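Local coordinates for cell surface protein (Faecalibacterium prausnitzii A2-165, PDB 4GT6) that is of unknown function but, as an extracellular leucine-rich repeat protein of a gut bacterium, is thought to bind other proteins, at residues I71-T76 against D96-C101; I311-I316 against E334-I339. All coordinates share one frame; numbering follows the deposited sequence.

Interaction 1: I71-T76 against D96-C101; sequences IPDTVT and DNKPSC. With EDO (1,2-ethanediol), chain M.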
loop_
_atom_site.group_PDB
_atom_site.type_symbol
_atom_site.label_atom_id
_atom_site.label_comp_id
_atom_site.label_asym_id
_atom_site.label_seq_id
_atom_site.Cartn_x
_atom_site.Cartn_y
_atom_site.Cartn_z
ATOM N N ILE A 71 -8.829 -14.774 -22.584
ATOM C CA ILE A 71 -8.937 -13.535 -23.355
ATOM C C ILE A 71 -8.285 -13.729 -24.734
ATOM O O ILE A 71 -7.165 -14.242 -24.774
ATOM C CB ILE A 71 -8.238 -12.395 -22.548
ATOM C CG1 ILE A 71 -8.831 -12.237 -21.117
ATOM C CG2 ILE A 71 -8.218 -11.062 -23.312
ATOM C CD1 ILE A 71 -8.286 -10.996 -20.279
ATOM N N PRO A 72 -8.891 -13.286 -25.849
ATOM C CA PRO A 72 -8.194 -13.402 -27.131
ATOM C C PRO A 72 -7.094 -12.339 -27.279
ATOM O O PRO A 72 -7.123 -11.300 -26.593
ATOM C CB PRO A 72 -9.314 -13.205 -28.141
ATOM C CG PRO A 72 -10.282 -12.298 -27.459
ATOM C CD PRO A 72 -10.224 -12.652 -26.013
ATOM N N ASP A 73 -6.146 -12.569 -28.200
ATOM C CA ASP A 73 -5.056 -11.592 -28.393
ATOM C C ASP A 73 -5.550 -10.323 -29.153
ATOM O O ASP A 73 -4.769 -9.394 -29.353
ATOM C CB ASP A 73 -3.830 -12.222 -29.063
ATOM C CG ASP A 73 -3.935 -12.530 -30.536
ATOM O OD1 ASP A 73 -5.075 -12.608 -31.054
ATOM O OD2 ASP A 73 -2.876 -12.704 -31.177
ATOM N N THR A 74 -6.856 -10.255 -29.497
ATOM C CA THR A 74 -7.435 -9.033 -30.092
ATOM C C THR A 74 -7.634 -7.951 -28.978
ATOM O O THR A 74 -7.700 -6.766 -29.271
ATOM C CB THR A 74 -8.785 -9.358 -30.771
ATOM O OG1 THR A 74 -9.677 -9.940 -29.797
ATOM C CG2 THR A 74 -8.630 -10.277 -31.999
ATOM N N VAL A 75 -7.731 -8.371 -27.704
ATOM C CA VAL A 75 -8.016 -7.451 -26.594
ATOM C C VAL A 75 -6.782 -6.612 -26.245
ATOM O O VAL A 75 -5.742 -7.151 -25.828
ATOM C CB VAL A 75 -8.582 -8.212 -25.353
ATOM C CG1 VAL A 75 -8.666 -7.285 -24.134
ATOM C CG2 VAL A 75 -9.976 -8.788 -25.667
ATOM N N THR A 76 -6.937 -5.284 -26.326
ATOM C CA THR A 76 -5.836 -4.372 -25.987
ATOM C C THR A 76 -6.142 -3.597 -24.687
ATOM O O THR A 76 -5.284 -2.876 -24.183
ATOM C CB THR A 76 -5.569 -3.402 -27.160
ATOM O OG1 THR A 76 -6.728 -2.579 -27.356
ATOM C CG2 THR A 76 -5.183 -4.137 -28.463
ATOM N N ASP A 96 -5.230 -19.718 -26.999
ATOM C CA ASP A 96 -4.231 -20.448 -27.791
ATOM C C ASP A 96 -2.793 -20.176 -27.320
ATOM O O ASP A 96 -1.844 -20.421 -28.077
ATOM C CB ASP A 96 -4.390 -20.131 -29.293
ATOM C CG ASP A 96 -5.734 -20.542 -29.847
ATOM O OD1 ASP A 96 -6.204 -21.651 -29.506
ATOM O OD2 ASP A 96 -6.319 -19.759 -30.621
ATOM N N ASN A 97 -2.635 -19.681 -26.066
ATOM C CA ASN A 97 -1.352 -19.374 -25.424
ATOM C C ASN A 97 -0.519 -18.387 -26.293
ATOM O O ASN A 97 0.712 -18.414 -26.280
ATOM C CB ASN A 97 -0.562 -20.692 -25.128
ATOM C CG ASN A 97 0.568 -20.574 -24.132
ATOM O OD1 ASN A 97 0.440 -19.965 -23.063
ATOM N ND2 ASN A 97 1.700 -21.192 -24.454
ATOM N N LYS A 98 -1.206 -17.506 -27.040
ATOM C CA LYS A 98 -0.534 -16.479 -27.839
ATOM C C LYS A 98 -0.035 -15.355 -26.917
ATOM O O LYS A 98 -0.556 -15.220 -25.811
ATOM C CB LYS A 98 -1.506 -15.915 -28.891
ATOM C CG LYS A 98 -1.695 -16.836 -30.087
ATOM C CD LYS A 98 -2.851 -16.379 -30.942
ATOM C CE LYS A 98 -2.994 -17.238 -32.174
ATOM N NZ LYS A 98 -4.239 -16.922 -32.920
ATOM N N PRO A 99 0.962 -14.533 -27.327
ATOM C CA PRO A 99 1.364 -13.394 -26.472
ATOM C C PRO A 99 0.193 -12.428 -26.198
ATOM O O PRO A 99 -0.616 -12.160 -27.083
ATOM C CB PRO A 99 2.453 -12.688 -27.303
ATOM C CG PRO A 99 2.969 -13.755 -28.243
ATOM C CD PRO A 99 1.744 -14.564 -28.585
ATOM N N SER A 100 0.116 -11.902 -24.971
ATOM C CA SER A 100 -0.902 -10.903 -24.606
ATOM C C SER A 100 -0.723 -9.621 -25.440
ATOM O O SER A 100 0.416 -9.212 -25.683
ATOM C CB SER A 100 -0.788 -10.557 -23.123
ATOM O OG SER A 100 -1.735 -9.552 -22.802
ATOM N N CYS A 101 -1.836 -8.990 -25.867
ATOM C CA CYS A 101 -1.805 -7.695 -26.561
ATOM C C CYS A 101 -2.457 -6.617 -25.687
ATOM O O CYS A 101 -2.680 -5.489 -26.139
ATOM C CB CYS A 101 -2.455 -7.789 -27.937
ATOM S SG CYS A 101 -1.470 -8.746 -29.124
HETATM C C1 EDO M . 0.271 -15.241 -22.722
HETATM O O1 EDO M . 0.226 -16.529 -23.322
HETATM C C2 EDO M . 1.642 -14.543 -22.890
HETATM O O2 EDO M . 1.546 -13.136 -22.623
HETATM O O HOH W 1 -4.705 -9.742 -25.519
HETATM O O HOH W 2 -0.503 -12.352 -29.804
HETATM O O HOH W 3 -2.857 -13.954 -33.511
#
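Asp-73 and Cys-101 meet without a direct hydrogen bond: the carbonyl O of Asp-73 sits 3.2 Å from CB of Cys-101. Three residues on, CA of Thr-76 directs its hydrogen at O of Cys-101 in a CA-H...O contact with an angle of 154° at H.

Water carries the polar link. One molecule accepts from N of Cys-101 (3.0 Å) and donates to O of Pro-72 and O of Val-75, so it bridges the type I turn of 72-75 to the neighbouring loop. A second donates both to OD2 of Asp-73 and, at 2.7 Å, to O of Pro-99.

Charge plays a lesser part. The Lys-98 chain, extended beyond CG, passes its CD 3.7 Å from OD2 of Asp-73, yet NZ stays 4.8 Å from that oxygen; a third water joins the two, weakly on the lysine side. CG of Asp-73 lies between its backbone N and carbonyl carbon (chi1 74°), which brings OD2 alongside the Lys-98 chain.

Thr-74 OG1 bonds O of Val-51 on the preceding side, and Ser-100 O takes OG of Ser-124 on the following one. Such stacking of equivalent loops from successive repeats belongs to the solenoid of BspA-type leucine-rich repeats.

Interaction 2: I311-I316 against E334-I339; sequences ISLKSI and EQLERI
The carbonyl O of Lys-314 is gripped by two backbone donors across the contact. N of Glu-337 lies 2.8 Å from this oxygen, tilted 30° out of the carbonyl plane, whereas N of Arg-338 approaches within that plane. One bond further, N of Ile-316 donates to O of Arg-338 at 3.1 Å. These bonds set Ser-315 beside Arg-338 and Ile-316 beside Ile-339 in parallel register, the strand-on-strand stacking of a leucine-rich repeat solenoid, here of the BspA type.

Ser-315 and Arg-338 share one face of the sheet. With OG opposite the backbone N (chi1 180°), the serine hydroxyl meets the guanidinium at its edge, 10° from its plane, and accepts from NH1 at 2.7 Å. NH2 and NE form salt bridges with Asp-317 and Glu-363, so the group is fixed by three acceptors. A leucine in place of Arg-338 would probably leave both carboxylates without this positive partner and the Ser-315 hydroxyl without this donor.

Ile-316 and Ile-339 run side by side on the other face, CG2 of Ile-316 packed tightly against CD1 of Ile-339 at 3.5 Å, and CD1 of Leu-336 reaches CG2 of Ile-316 at 3.8 Å. Phe-295 and Phe-330 also touch Ile-316.

In the preceding turn, a water donates to O of Leu-313 and accepts from N of Gln-335 at 3.0 Å. Lys-314 lies alongside Glu-337, but NZ remains 4.2 Å from OE1, too far for a salt bridge.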
loop_
_atom_site.group_PDB
_atom_site.type_symbol
_atom_site.label_atom_id
_atom_site.label_comp_id
_atom_site.label_asym_id
_atom_site.label_seq_id
_atom_site.Cartn_x
_atom_site.Cartn_y
_atom_site.Cartn_z
ATOM N N ILE A 311 4.680 -3.919 22.733
ATOM C CA ILE A 311 4.460 -4.796 23.884
ATOM C C ILE A 311 5.714 -5.047 24.769
ATOM O O ILE A 311 5.551 -5.653 25.824
ATOM C CB ILE A 311 3.773 -6.128 23.430
ATOM C CG1 ILE A 311 4.633 -6.948 22.429
ATOM C CG2 ILE A 311 2.373 -5.839 22.856
ATOM C CD1 ILE A 311 4.300 -8.473 22.381
ATOM N N SER A 312 6.914 -4.562 24.395
ATOM C CA SER A 312 8.132 -4.708 25.224
ATOM C C SER A 312 8.507 -3.390 25.895
ATOM O O SER A 312 9.426 -3.351 26.714
ATOM C CB SER A 312 9.314 -5.199 24.394
ATOM O OG SER A 312 9.137 -6.567 24.103
ATOM N N LEU A 313 7.797 -2.318 25.562
ATOM C CA LEU A 313 8.058 -1.006 26.127
ATOM C C LEU A 313 7.701 -0.997 27.608
ATOM O O LEU A 313 6.549 -1.241 27.941
ATOM C CB LEU A 313 7.231 0.026 25.364
ATOM C CG LEU A 313 7.736 1.442 25.355
ATOM C CD1 LEU A 313 9.233 1.493 24.953
ATOM C CD2 LEU A 313 6.903 2.282 24.367
ATOM N N LYS A 314 8.679 -0.768 28.489
ATOM C CA LYS A 314 8.428 -0.774 29.947
ATOM C C LYS A 314 8.420 0.631 30.567
ATOM O O LYS A 314 7.705 0.874 31.539
ATOM C CB LYS A 314 9.491 -1.612 30.670
ATOM C CG LYS A 314 9.203 -3.110 30.675
ATOM C CD LYS A 314 10.187 -3.884 31.558
ATOM C CE LYS A 314 9.861 -3.812 33.038
ATOM N NZ LYS A 314 10.923 -4.432 33.874
ATOM N N SER A 315 9.289 1.514 30.060
ATOM C CA SER A 315 9.468 2.870 30.563
ATOM C C SER A 315 9.720 3.804 29.396
ATOM O O SER A 315 10.396 3.416 28.434
ATOM C CB SER A 315 10.642 2.908 31.540
ATOM O OG SER A 315 10.861 4.207 32.061
ATOM N N ILE A 316 9.143 5.006 29.446
ATOM C CA ILE A 316 9.343 5.988 28.380
ATOM C C ILE A 316 9.289 7.399 28.984
ATOM O O ILE A 316 8.471 7.674 29.864
ATOM C CB ILE A 316 8.370 5.789 27.172
ATOM C CG1 ILE A 316 8.773 6.663 25.952
ATOM C CG2 ILE A 316 6.898 5.961 27.549
ATOM C CD1 ILE A 316 8.278 6.172 24.629
ATOM N N GLU A 334 1.070 -3.289 26.724
ATOM C CA GLU A 334 0.740 -4.158 27.864
ATOM C C GLU A 334 1.827 -4.233 28.958
ATOM O O GLU A 334 1.505 -4.630 30.077
ATOM C CB GLU A 334 0.399 -5.586 27.371
ATOM C CG GLU A 334 1.466 -6.244 26.506
ATOM C CD GLU A 334 1.104 -7.564 25.848
ATOM O OE1 GLU A 334 0.140 -7.603 25.048
ATOM O OE2 GLU A 334 1.853 -8.542 26.062
ATOM N N GLN A 335 3.089 -3.872 28.648
ATOM C CA GLN A 335 4.191 -3.949 29.615
ATOM C C GLN A 335 4.647 -2.563 30.090
ATOM O O GLN A 335 5.541 -2.464 30.937
ATOM C CB GLN A 335 5.384 -4.718 29.016
ATOM C CG GLN A 335 5.230 -6.243 29.050
ATOM C CD GLN A 335 6.437 -6.950 28.466
ATOM O OE1 GLN A 335 7.584 -6.759 28.895
ATOM N NE2 GLN A 335 6.206 -7.777 27.453
ATOM N N LEU A 336 4.030 -1.486 29.564
ATOM C CA LEU A 336 4.383 -0.117 29.939
ATOM C C LEU A 336 4.004 0.146 31.392
ATOM O O LEU A 336 2.823 0.093 31.721
ATOM C CB LEU A 336 3.709 0.889 28.989
ATOM C CG LEU A 336 4.022 2.375 29.182
ATOM C CD1 LEU A 336 5.522 2.679 28.923
ATOM C CD2 LEU A 336 3.162 3.212 28.242
ATOM N N GLU A 337 5.014 0.364 32.263
ATOM C CA GLU A 337 4.826 0.580 33.714
ATOM C C GLU A 337 4.985 2.027 34.111
ATOM O O GLU A 337 4.317 2.488 35.036
ATOM C CB GLU A 337 5.860 -0.227 34.541
ATOM C CG GLU A 337 5.803 -1.736 34.399
ATOM C CD GLU A 337 6.990 -2.493 34.978
ATOM O OE1 GLU A 337 7.991 -1.848 35.372
ATOM O OE2 GLU A 337 6.926 -3.742 35.016
ATOM N N ARG A 338 5.924 2.725 33.453
ATOM C CA ARG A 338 6.290 4.085 33.790
ATOM C C ARG A 338 6.281 4.996 32.576
ATOM O O ARG A 338 6.820 4.646 31.523
ATOM C CB ARG A 338 7.696 4.089 34.419
ATOM C CG ARG A 338 8.176 5.447 34.934
ATOM C CD ARG A 338 9.682 5.459 35.111
ATOM N NE ARG A 338 10.200 6.824 35.125
ATOM C CZ ARG A 338 10.767 7.431 34.087
ATOM N NH1 ARG A 338 10.942 6.779 32.942
ATOM N NH2 ARG A 338 11.192 8.682 34.194
ATOM N N ILE A 339 5.712 6.187 32.747
ATOM C CA ILE A 339 5.740 7.205 31.700
ATOM C C ILE A 339 5.946 8.571 32.346
ATOM O O ILE A 339 5.250 8.916 33.298
ATOM C CB ILE A 339 4.523 7.179 30.723
ATOM C CG1 ILE A 339 4.700 8.265 29.606
ATOM C CG2 ILE A 339 3.180 7.315 31.458
ATOM C CD1 ILE A 339 4.128 7.931 28.290
HETATM O O HOH W 4 4.577 -2.339 26.550
#

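How the interactions relate
From the N terminus, the chain first meets interaction 1, where the loop after strand 91-94 comes back against the loop after strand 68-71, with 19 residues between. Interaction 2 comes later and encloses 17 intervening residues, from the approach to strand 315-317 to that of strand 338-341. The two are in series, neither nesting nor crossing. Each joins segments about one repeat apart, but 71-76 and 96-101 meet through loops leading to strands 77-78 and 104-105, whereas 311-316 and 334-339 enter a three-stranded parallel sheet. Their centres are 58 Å apart, on opposite sides of the chain's centre and in different BspA-type repeat regions, with no direct contact.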